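Local atomic coordinates of DNA photolyase (Agrobacterium tumefaciens, PDB entry 4U63), a protein that probably uses light absorbed by its folate antenna and flavin cofactors to split cyclobutane pyrimidine dimers in ultraviolet-damaged DNA. Residues W30-A42 / H263-W275. Sequence-based numbering, arbitrary orientation.
Sequences WFRKDLRLSDNLA and HLAAGEISPAAVW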
ATOM      1  N   TRP A  30     -11.630  18.355   3.792  1.00 22.64           N
ATOM      2  CA  TRP A  30     -10.423  17.872   4.461  1.00 22.72           C
ATOM      3  C   TRP A  30      -9.903  16.618   3.749  1.00 22.19           C
ATOM      4  O   TRP A  30     -10.538  15.572   3.813  1.00 21.53           O
ATOM      5  CB  TRP A  30     -10.721  17.611   5.951  1.00 22.37           C
ATOM      6  CG  TRP A  30      -9.571  17.023   6.722  1.00 22.97           C
ATOM      7  CD1 TRP A  30      -8.232  17.095   6.405  1.00 21.86           C
ATOM      8  CD2 TRP A  30      -9.651  16.283   7.942  1.00 22.63           C
ATOM      9  NE1 TRP A  30      -7.496  16.441   7.343  1.00 23.07           N
ATOM     10  CE2 TRP A  30      -8.335  15.929   8.300  1.00 23.65           C
ATOM     11  CE3 TRP A  30     -10.713  15.872   8.765  1.00 23.75           C
ATOM     12  CZ2 TRP A  30      -8.042  15.185   9.451  1.00 22.57           C
ATOM     13  CZ3 TRP A  30     -10.421  15.122   9.915  1.00 24.80           C
ATOM     14  CH2 TRP A  30      -9.094  14.795  10.246  1.00 23.86           C
ATOM     15  N   PHE A  31      -8.761  16.768   3.057  1.00 21.40           N
ATOM     16  CA  PHE A  31      -8.050  15.683   2.366  1.00 21.31           C
ATOM     17  C   PHE A  31      -7.121  14.925   3.318  1.00 21.49           C
ATOM     18  O   PHE A  31      -6.425  15.540   4.138  1.00 21.90           O
ATOM     19  CB  PHE A  31      -7.179  16.238   1.227  1.00 21.90           C
ATOM     20  CG  PHE A  31      -7.937  16.615  -0.015  1.00 21.92           C
ATOM     21  CD1 PHE A  31      -8.497  17.878  -0.151  1.00 23.00           C
ATOM     22  CD2 PHE A  31      -8.068  15.713  -1.063  1.00 23.04           C
ATOM     23  CE1 PHE A  31      -9.185  18.225  -1.311  1.00 24.86           C
ATOM     24  CE2 PHE A  31      -8.749  16.053  -2.215  1.00 21.83           C
ATOM     25  CZ  PHE A  31      -9.306  17.314  -2.346  1.00 21.70           C
ATOM     26  N   ARG A  32      -7.103  13.594   3.188  1.00 21.68           N
ATOM     27  CA  ARG A  32      -6.196  12.729   3.952  1.00 22.31           C
ATOM     28  C   ARG A  32      -5.473  11.736   2.998  1.00 26.01           C
ATOM     29  O   ARG A  32      -4.436  12.078   2.439  1.00 33.76           O
ATOM     30  CB  ARG A  32      -6.955  12.013   5.074  1.00 20.38           C
ATOM     31  CG  ARG A  32      -7.502  12.935   6.171  1.00 21.64           C
ATOM     32  CD  ARG A  32      -8.896  13.473   5.869  1.00 21.51           C
ATOM     33  NE  ARG A  32      -9.897  12.417   5.839  1.00 22.79           N
ATOM     34  CZ  ARG A  32     -10.428  11.840   6.919  1.00 23.16           C
ATOM     35  NH1 ARG A  32     -10.057  12.213   8.148  1.00 24.51           N
ATOM     36  NH2 ARG A  32     -11.332  10.869   6.768  1.00 25.20           N
ATOM     37  N   LYS A  33      -6.004  10.536   2.790  1.00 21.80           N
ATOM     38  CA  LYS A  33      -5.420   9.604   1.804  1.00 22.83           C
ATOM     39  C   LYS A  33      -6.454   9.417   0.693  1.00 22.96           C
ATOM     40  O   LYS A  33      -6.935   8.313   0.413  1.00 22.16           O
ATOM     41  CB  LYS A  33      -4.980   8.286   2.440  1.00 25.73           C
ATOM     42  CG  LYS A  33      -3.832   8.453   3.434  1.00 26.89           C
ATOM     43  CD  LYS A  33      -3.290   7.127   3.950  1.00 29.60           C
ATOM     44  CE  LYS A  33      -1.985   7.348   4.716  1.00 34.81           C
ATOM     45  NZ  LYS A  33      -1.463   6.137   5.402  1.00 37.67           N
ATOM     46  N   ASP A  34      -6.789  10.543   0.078  1.00 22.05           N
ATOM     47  CA  ASP A  34      -7.781  10.610  -0.985  1.00 20.87           C
ATOM     48  C   ASP A  34      -7.367  11.738  -1.918  1.00 20.54           C
ATOM     49  O   ASP A  34      -8.170  12.583  -2.289  1.00 22.16           O
ATOM     50  CB  ASP A  34      -9.155  10.884  -0.383  1.00 22.69           C
ATOM     51  CG  ASP A  34      -9.206  12.212   0.399  1.00 25.72           C
ATOM     52  OD1 ASP A  34      -8.131  12.754   0.749  1.00 23.81           O
ATOM     53  OD2 ASP A  34     -10.321  12.719   0.654  1.00 24.84           O
ATOM     54  N   LEU A  35      -6.095  11.741  -2.298  1.00 21.45           N
ATOM     55  CA  LEU A  35      -5.501  12.900  -2.969  1.00 21.51           C
ATOM     56  C   LEU A  35      -5.774  12.863  -4.459  1.00 21.05           C
ATOM     57  O   LEU A  35      -4.890  12.618  -5.273  1.00 22.15           O
ATOM     58  CB  LEU A  35      -4.005  12.978  -2.650  1.00 24.83           C
ATOM     59  CG  LEU A  35      -3.683  12.949  -1.142  1.00 29.27           C
ATOM     60  CD1 LEU A  35      -2.184  13.116  -0.921  1.00 33.74           C
ATOM     61  CD2 LEU A  35      -4.451  14.018  -0.379  1.00 29.38           C
ATOM     62  N   ARG A  36      -7.031  13.125  -4.783  1.00 20.95           N
ATOM     63  CA  ARG A  36      -7.536  13.092  -6.141  1.00 20.03           C
ATOM     64  C   ARG A  36      -8.739  14.025  -6.249  1.00 20.88           C
ATOM     65  O   ARG A  36      -9.418  14.295  -5.246  1.00 21.06           O
ATOM     66  CB  ARG A  36      -7.958  11.671  -6.497  1.00 20.41           C
ATOM     67  CG  ARG A  36      -9.176  11.163  -5.730  1.00 19.61           C
ATOM     68  CD  ARG A  36      -9.555   9.730  -6.095  1.00 19.62           C
ATOM     69  NE  ARG A  36     -10.824   9.366  -5.468  1.00 19.75           N
ATOM     70  CZ  ARG A  36     -10.974   8.909  -4.225  1.00 21.25           C
ATOM     71  NH1 ARG A  36      -9.930   8.716  -3.424  1.00 23.58           N
ATOM     72  NH2 ARG A  36     -12.189   8.635  -3.781  1.00 22.82           N
ATOM     73  N   LEU A  37      -9.002  14.509  -7.465  1.00 21.36           N
ATOM     74  CA  LEU A  37     -10.229  15.259  -7.760  1.00 22.28           C
ATOM     75  C   LEU A  37     -11.318  14.389  -8.401  1.00 22.19           C
ATOM     76  O   LEU A  37     -12.504  14.720  -8.289  1.00 25.37           O
ATOM     77  CB  LEU A  37      -9.929  16.449  -8.675  1.00 25.50           C
ATOM     78  CG  LEU A  37      -8.793  17.392  -8.266  1.00 26.27           C
ATOM     79  CD1 LEU A  37      -8.737  18.581  -9.217  1.00 31.37           C
ATOM     80  CD2 LEU A  37      -8.938  17.863  -6.827  1.00 26.39           C
ATOM     81  N   SER A  38     -10.920  13.294  -9.059  1.00 20.91           N
ATOM     82  CA  SER A  38     -11.851  12.402  -9.748  1.00 21.46           C
ATOM     83  C   SER A  38     -12.462  11.395  -8.785  1.00 22.41           C
ATOM     84  O   SER A  38     -11.839  10.995  -7.802  1.00 23.97           O
ATOM     85  CB  SER A  38     -11.158  11.642 -10.886  1.00 24.91           C
ATOM     86  OG  SER A  38     -10.631  12.526 -11.857  1.00 28.67           O
ATOM     87  N   ASP A  39     -13.683  10.985  -9.094  1.00 21.70           N
ATOM     88  CA  ASP A  39     -14.456  10.055  -8.280  1.00 22.23           C
ATOM     89  C   ASP A  39     -14.293  10.361  -6.781  1.00 21.91           C
ATOM     90  O   ASP A  39     -14.006   9.484  -5.969  1.00 22.14           O
ATOM     91  CB  ASP A  39     -14.069   8.604  -8.611  1.00 24.33           C
ATOM     92  CG  ASP A  39     -15.146   7.601  -8.206  1.00 28.01           C
ATOM     93  OD1 ASP A  39     -16.334   7.981  -8.202  1.00 30.33           O
ATOM     94  OD2 ASP A  39     -14.813   6.434  -7.910  1.00 27.39           O
ATOM     95  N   ASN A  40     -14.483  11.635  -6.440  1.00 20.80           N
ATOM     96  CA  ASN A  40     -14.298  12.118  -5.077  1.00 21.70           C
ATOM     97  C   ASN A  40     -15.624  12.687  -4.590  1.00 21.64           C
ATOM     98  O   ASN A  40     -15.961  13.845  -4.878  1.00 22.41           O
ATOM     99  CB  ASN A  40     -13.163  13.151  -5.049  1.00 22.25           C
ATOM    100  CG  ASN A  40     -12.846  13.641  -3.652  1.00 21.61           C
ATOM    101  OD1 ASN A  40     -13.703  13.636  -2.775  1.00 22.48           O
ATOM    102  ND2 ASN A  40     -11.611  14.075  -3.439  1.00 21.91           N
ATOM    103  N   LEU A  41     -16.384  11.863  -3.862  1.00 21.73           N
ATOM    104  CA  LEU A  41     -17.751  12.236  -3.449  1.00 23.82           C
ATOM    105  C   LEU A  41     -17.777  13.396  -2.467  1.00 22.15           C
ATOM    106  O   LEU A  41     -18.700  14.202  -2.489  1.00 22.90           O
ATOM    107  CB  LEU A  41     -18.507  11.030  -2.869  1.00 25.50           C
ATOM    108  CG  LEU A  41     -18.837   9.889  -3.846  1.00 29.06           C
ATOM    109  CD1 LEU A  41     -19.528   8.735  -3.137  1.00 29.66           C
ATOM    110  CD2 LEU A  41     -19.700  10.378  -5.001  1.00 33.58           C
ATOM    111  N   ALA A  42     -16.759  13.491  -1.611  1.00 22.16           N
ATOM    112  CA  ALA A  42     -16.672  14.620  -0.676  1.00 22.86           C
ATOM    113  C   ALA A  42     -16.512  15.932  -1.433  1.00 22.20           C
ATOM    114  O   ALA A  42     -17.230  16.904  -1.178  1.00 22.29           O
ATOM    115  CB  ALA A  42     -15.520  14.431   0.301  1.00 22.01           C
ATOM    116  N   HIS A 263      -0.659   4.266  -5.616  1.00 17.24           N
ATOM    117  CA  HIS A 263      -1.718   5.184  -6.018  1.00 18.87           C
ATOM    118  C   HIS A 263      -3.021   4.850  -5.286  1.00 18.26           C
ATOM    119  O   HIS A 263      -3.717   5.743  -4.837  1.00 20.05           O
ATOM    120  CB  HIS A 263      -1.914   5.158  -7.534  1.00 18.26           C
ATOM    121  CG  HIS A 263      -0.724   5.645  -8.295  1.00 19.50           C
ATOM    122  ND1 HIS A 263      -0.361   6.969  -8.320  1.00 19.36           N
ATOM    123  CD2 HIS A 263       0.184   4.990  -9.058  1.00 20.51           C
ATOM    124  CE1 HIS A 263       0.717   7.114  -9.071  1.00 19.87           C
ATOM    125  NE2 HIS A 263       1.068   5.927  -9.529  1.00 20.16           N
ATOM    126  N   LEU A 264      -3.322   3.561  -5.167  1.00 18.67           N
ATOM    127  CA  LEU A 264      -4.499   3.091  -4.416  1.00 17.94           C
ATOM    128  C   LEU A 264      -4.353   3.401  -2.932  1.00 18.13           C
ATOM    129  O   LEU A 264      -5.297   3.878  -2.296  1.00 21.12           O
ATOM    130  CB  LEU A 264      -4.735   1.587  -4.645  1.00 17.49           C
ATOM    131  CG  LEU A 264      -5.416   1.221  -5.968  1.00 18.69           C
ATOM    132  CD1 LEU A 264      -5.242  -0.254  -6.286  1.00 19.34           C
ATOM    133  CD2 LEU A 264      -6.896   1.576  -5.945  1.00 18.69           C
ATOM    134  N   ALA A 265      -3.165   3.160  -2.392  1.00 18.37           N
ATOM    135  CA  ALA A 265      -2.879   3.429  -0.974  1.00 19.03           C
ATOM    136  C   ALA A 265      -3.050   4.906  -0.619  1.00 19.88           C
ATOM    137  O   ALA A 265      -3.573   5.243   0.440  1.00 22.47           O
ATOM    138  CB  ALA A 265      -1.467   2.984  -0.642  1.00 19.41           C
ATOM    139  N   ALA A 266      -2.595   5.781  -1.513  1.00 21.11           N
ATOM    140  CA  ALA A 266      -2.678   7.235  -1.316  1.00 21.47           C
ATOM    141  C   ALA A 266      -4.042   7.831  -1.708  1.00 20.38           C
ATOM    142  O   ALA A 266      -4.263   9.030  -1.523  1.00 21.44           O
ATOM    143  CB  ALA A 266      -1.560   7.923  -2.105  1.00 21.44           C
ATOM    144  N   GLY A 267      -4.943   7.004  -2.255  1.00 19.74           N
ATOM    145  CA  GLY A 267      -6.267   7.448  -2.688  1.00 20.20           C
ATOM    146  C   GLY A 267      -6.234   8.371  -3.889  1.00 20.11           C
ATOM    147  O   GLY A 267      -7.125   9.222  -4.062  1.00 20.82           O
ATOM    148  N   GLU A 268      -5.212   8.191  -4.720  1.00 18.96           N
ATOM    149  CA  GLU A 268      -5.033   8.979  -5.943  1.00 20.43           C
ATOM    150  C   GLU A 268      -5.903   8.447  -7.071  1.00 20.36           C
ATOM    151  O   GLU A 268      -6.094   9.118  -8.103  1.00 21.35           O
ATOM    152  CB  GLU A 268      -3.563   8.999  -6.338  1.00 21.39           C
ATOM    153  CG  GLU A 268      -2.747   9.761  -5.317  1.00 20.53           C
ATOM    154  CD  GLU A 268      -1.259   9.556  -5.407  1.00 22.21           C
ATOM    155  OE1 GLU A 268      -0.770   8.840  -6.306  1.00 20.55           O
ATOM    156  OE2 GLU A 268      -0.558  10.129  -4.544  1.00 21.84           O
ATOM    157  N   ILE A 269      -6.410   7.235  -6.880  1.00 20.11           N
ATOM    158  CA  ILE A 269      -7.386   6.633  -7.784  1.00 19.64           C
ATOM    159  C   ILE A 269      -8.277   5.740  -6.920  1.00 19.58           C
ATOM    160  O   ILE A 269      -7.802   5.139  -5.963  1.00 21.98           O
ATOM    161  CB  ILE A 269      -6.691   5.852  -8.931  1.00 22.53           C
ATOM    162  CG1 ILE A 269      -7.712   5.421  -9.988  1.00 25.57           C
ATOM    163  CG2 ILE A 269      -5.897   4.652  -8.406  1.00 22.41           C
ATOM    164  CD1 ILE A 269      -7.082   5.068 -11.309  1.00 31.04           C
ATOM    165  N   SER A 270      -9.564   5.677  -7.239  1.00 18.93           N
ATOM    166  CA  SER A 270     -10.493   4.829  -6.494  1.00 19.04           C
ATOM    167  C   SER A 270     -10.515   3.400  -7.045  1.00 18.32           C
ATOM    168  O   SER A 270     -10.301   3.199  -8.235  1.00 20.44           O
ATOM    169  CB  SER A 270     -11.900   5.406  -6.566  1.00 18.05           C
ATOM    170  OG  SER A 270     -12.500   5.184  -7.830  1.00 21.21           O
ATOM    171  N   PRO A 271     -10.806   2.399  -6.186  1.00 18.74           N
ATOM    172  CA  PRO A 271     -10.909   1.044  -6.721  1.00 18.75           C
ATOM    173  C   PRO A 271     -12.090   0.906  -7.703  1.00 18.25           C
ATOM    174  O   PRO A 271     -12.029   0.075  -8.597  1.00 20.86           O
ATOM    175  CB  PRO A 271     -11.100   0.184  -5.460  1.00 17.64           C
ATOM    176  CG  PRO A 271     -11.683   1.133  -4.461  1.00 18.54           C
ATOM    177  CD  PRO A 271     -10.949   2.408  -4.720  1.00 19.01           C
ATOM    178  N   ALA A 272     -13.136   1.725  -7.551  1.00 18.85           N
ATOM    179  CA  ALA A 272     -14.260   1.689  -8.506  1.00 19.51           C
ATOM    180  C   ALA A 272     -13.810   2.128  -9.890  1.00 18.68           C
ATOM    181  O   ALA A 272     -14.250   1.555 -10.871  1.00 19.00           O
ATOM    182  CB  ALA A 272     -15.424   2.548  -8.039  1.00 22.48           C
ATOM    183  N   ALA A 273     -12.937   3.138  -9.958  1.00 18.14           N
ATOM    184  CA  ALA A 273     -12.391   3.593 -11.252  1.00 20.63           C
ATOM    185  C   ALA A 273     -11.554   2.494 -11.908  1.00 22.19           C
ATOM    186  O   ALA A 273     -11.680   2.239 -13.098  1.00 23.10           O
ATOM    187  CB  ALA A 273     -11.563   4.855 -11.081  1.00 22.10           C
ATOM    188  N   VAL A 274     -10.713   1.840 -11.113  1.00 21.16           N
ATOM    189  CA  VAL A 274      -9.908   0.714 -11.600  1.00 19.33           C
ATOM    190  C   VAL A 274     -10.816  -0.417 -12.121  1.00 19.41           C
ATOM    191  O   VAL A 274     -10.626  -0.919 -13.230  1.00 21.31           O
ATOM    192  CB  VAL A 274      -8.956   0.182 -10.513  1.00 19.22           C
ATOM    193  CG1 VAL A 274      -8.186  -1.036 -11.010  1.00 19.05           C
ATOM    194  CG2 VAL A 274      -7.992   1.269 -10.065  1.00 20.11           C
ATOM    195  N   TRP A 275     -11.806  -0.798 -11.328  1.00 19.69           N
ATOM    196  CA  TRP A 275     -12.762  -1.848 -11.735  1.00 19.57           C
ATOM    197  C   TRP A 275     -13.495  -1.495 -13.035  1.00 20.94           C
ATOM    198  O   TRP A 275     -13.564  -2.311 -13.980  1.00 20.78           O
ATOM    199  CB  TRP A 275     -13.774  -2.106 -10.604  1.00 20.58           C
ATOM    200  CG  TRP A 275     -14.667  -3.297 -10.843  1.00 20.78           C
ATOM    201  CD1 TRP A 275     -15.700  -3.391 -11.743  1.00 25.03           C
ATOM    202  CD2 TRP A 275     -14.605  -4.559 -10.176  1.00 22.79           C
ATOM    203  NE1 TRP A 275     -16.275  -4.630 -11.675  1.00 25.44           N
ATOM    204  CE2 TRP A 275     -15.628  -5.369 -10.721  1.00 22.30           C
ATOM    205  CE3 TRP A 275     -13.786  -5.085  -9.164  1.00 22.75           C
ATOM    206  CZ2 TRP A 275     -15.852  -6.679 -10.295  1.00 24.13           C
ATOM    207  CZ3 TRP A 275     -14.012  -6.393  -8.736  1.00 23.03           C
ATOM    208  CH2 TRP A 275     -15.044  -7.174  -9.304  1.00 23.37           C
TER
HETATM  209  O   HOH W   1      -6.458   5.504   0.731  1.00 31.77           O
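Arg36 and Gly267 illustrate how one arginine can join two loops through carbonyl oxygens, here Gly267 O and Asp39 O. Arg36 NH1 donates to Gly267 O at 2.9 Å along a nearly straight path (170°), with the acceptor in the guanidinium plane, while Ser270 CB lies over one face of that group, toward its rim. Within its own loop, the same guanidinium grips Asp39 O side-on through NE and NH2, the latter at 3.0 Å. These in-plane bonds fix its rotation.

Beside it, the hydroxyl of Ser270 donates to Asp39, OG to OD2 being 2.6 Å, on the anti lone pair. The Asp39 carboxylate gets there with CG anti to the backbone N (chi1 -159°), and its OD1 takes the backbone N of Ala185. Ser270 OG in turn accepts from Ala273 N at 3.0 Å, so the N-cap of helix 271-276 is tied to the other loop.

At Gly267 itself the backbones meet closely: with positive phi and no side chain, it brings its CA to 3.3 Å from Lys33 O in a CA-H...O contact. Water 1 bridges Lys33 O and Ala265 O. Further out, Glu268 accepts from His263 ND1 through OE1, while Ser77 and Trp73 bind OE2.

Gly267 closes helix 261-265 with a Schellman motif. The contact joins the loop after strand 27-31 to the turn between helices 261-265 and 271-276, where Leu264 touches FAD: an alpha/beta-to-helical domain interface, as in the two-domain photolyase fold.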